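Local structure of DNA polymerase epsilon subunit 3 (Drosophila melanogaster, 2BYK) at residues Ser51-Ala56 / Asp68-Thr72. The protein serves as an accessory subunit of DNA polymerase epsilon and, paired with Chrac-16, binds DNA and facilitates nucleosome sliding by Acf. Residues are numbered along the deposited sequence; the frame is centred on the assembly and turned at random.
Sequences SSTALA and DILQT
Two torsions set the meeting of Leu55 with Thr72: Leu55 extends CG opposite its backbone N (chi1 -179°), carrying CD2 across to helix 66-75, while Thr72 turns OG1 away from its own carbonyl carbon (chi1 -66°) and back over the preceding turn. There Thr72 OG1 donates to Asp68 O at 2.9 Å from a position tilted out of the carbonyl plane, and Thr72 N reaches the same oxygen from the opposite face. This doubly gripped carbonyl illustrates how a polar group can be satisfied within its own helix and still serve as a packing surface. Leu55 CD2 lies 3.4 Å from both Asp68 O and Thr72 OG1, and also reaches Gln71 CB. Thr72 OG1 sits 3.2 Å from Ser52 CA; the backbones come closest at Ser52 and Ile69, and Ser52 OG, hydrogen-bonded to Val48 O, rests 3.5 Å from Ile69 CA. A valine in place of Thr72 would probably leave Asp68 O without its second donor. Ala56 CB meets Asp68 OD1, which His61 holds weakly. The contact joins the long central helix 31-58 of the histone fold to short helix 66-75, segments 51-56 and 68-72 running at 111°; Leu70 packs on helix 82-96 and, like Ile69, on the partner protein's chain.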
loop_
_atom_site.group_PDB
_atom_site.type_symbol
_atom_site.label_atom_id
_atom_site.label_comp_id
_atom_site.label_asym_id
_atom_site.label_seq_id
_atom_site.Cartn_x
_atom_site.Cartn_y
_atom_site.Cartn_z
ATOM N N SER B 51 12.025 -1.807 2.995
ATOM C CA SER B 51 11.967 -2.366 4.340
ATOM C C SER B 51 12.042 -3.887 4.356
ATOM O O SER B 51 12.855 -4.453 5.082
ATOM C CB SER B 51 10.683 -1.927 5.043
ATOM O OG SER B 51 10.584 -0.517 5.087
ATOM N N SER B 52 11.188 -4.544 3.569
ATOM C CA SER B 52 11.170 -6.006 3.509
ATOM C C SER B 52 12.550 -6.537 3.157
ATOM O O SER B 52 12.951 -7.612 3.613
ATOM C CB SER B 52 10.153 -6.482 2.478
ATOM O OG SER B 52 8.860 -6.034 2.825
ATOM N N THR B 53 13.266 -5.772 2.335
ATOM C CA THR B 53 14.617 -6.121 1.912
ATOM C C THR B 53 15.526 -6.061 3.134
ATOM O O THR B 53 16.375 -6.932 3.340
ATOM C CB THR B 53 15.155 -5.124 0.863
ATOM O OG1 THR B 53 14.364 -5.203 -0.325
ATOM C CG2 THR B 53 16.597 -5.439 0.514
ATOM N N ALA B 54 15.337 -5.019 3.938
ATOM C CA ALA B 54 16.118 -4.820 5.150
ATOM C C ALA B 54 15.918 -5.985 6.109
ATOM O O ALA B 54 16.887 -6.600 6.549
ATOM C CB ALA B 54 15.706 -3.528 5.812
ATOM N N LEU B 55 14.656 -6.284 6.420
ATOM C CA LEU B 55 14.286 -7.372 7.329
ATOM C C LEU B 55 14.832 -8.721 6.868
ATOM O O LEU B 55 15.198 -9.573 7.679
ATOM C CB LEU B 55 12.763 -7.445 7.445
ATOM C CG LEU B 55 12.194 -8.514 8.370
ATOM C CD1 LEU B 55 12.737 -8.331 9.778
ATOM C CD2 LEU B 55 10.686 -8.411 8.361
ATOM N N ALA B 56 14.879 -8.905 5.557
ATOM C CA ALA B 56 15.389 -10.132 4.975
ATOM C C ALA B 56 16.891 -10.296 5.235
ATOM O O ALA B 56 17.383 -11.415 5.315
ATOM C CB ALA B 56 15.104 -10.147 3.479
ATOM N N ASP B 68 8.454 -12.148 5.078
ATOM C CA ASP B 68 9.268 -10.956 5.319
ATOM C C ASP B 68 8.459 -9.725 5.029
ATOM O O ASP B 68 8.602 -8.710 5.702
ATOM C CB ASP B 68 10.470 -10.929 4.400
ATOM C CG ASP B 68 11.492 -11.938 4.780
ATOM O OD1 ASP B 68 12.393 -12.213 3.955
ATOM O OD2 ASP B 68 11.393 -12.451 5.919
ATOM N N ILE B 69 7.634 -9.809 3.990
ATOM C CA ILE B 69 6.779 -8.695 3.610
ATOM C C ILE B 69 5.634 -8.635 4.607
ATOM O O ILE B 69 5.188 -7.555 4.988
ATOM C CB ILE B 69 6.193 -8.870 2.186
ATOM C CG1 ILE B 69 7.321 -8.904 1.154
ATOM C CG2 ILE B 69 5.240 -7.722 1.865
ATOM C CD1 ILE B 69 6.851 -9.181 -0.256
ATOM N N LEU B 70 5.158 -9.799 5.034
ATOM C CA LEU B 70 4.068 -9.839 5.994
ATOM C C LEU B 70 4.534 -9.271 7.330
ATOM O O LEU B 70 3.766 -8.617 8.030
ATOM C CB LEU B 70 3.542 -11.275 6.157
ATOM C CG LEU B 70 2.702 -11.793 4.980
ATOM C CD1 LEU B 70 2.242 -13.211 5.254
ATOM C CD2 LEU B 70 1.499 -10.880 4.753
ATOM N N GLN B 71 5.800 -9.506 7.667
ATOM C CA GLN B 71 6.373 -9.002 8.918
ATOM C C GLN B 71 6.689 -7.508 8.843
ATOM O O GLN B 71 6.520 -6.789 9.820
ATOM C CB GLN B 71 7.649 -9.767 9.273
ATOM C CG GLN B 71 7.423 -11.228 9.601
ATOM C CD GLN B 71 8.719 -11.980 9.854
ATOM O OE1 GLN B 71 9.641 -11.955 9.028
ATOM N NE2 GLN B 71 8.794 -12.665 10.995
ATOM N N THR B 72 7.160 -7.047 7.689
ATOM C CA THR B 72 7.470 -5.635 7.508
ATOM C C THR B 72 6.187 -4.803 7.559
ATOM O O THR B 72 6.194 -3.668 8.023
ATOM C CB THR B 72 8.182 -5.398 6.170
ATOM O OG1 THR B 72 9.460 -6.038 6.202
ATOM C CG2 THR B 72 8.372 -3.921 5.915
#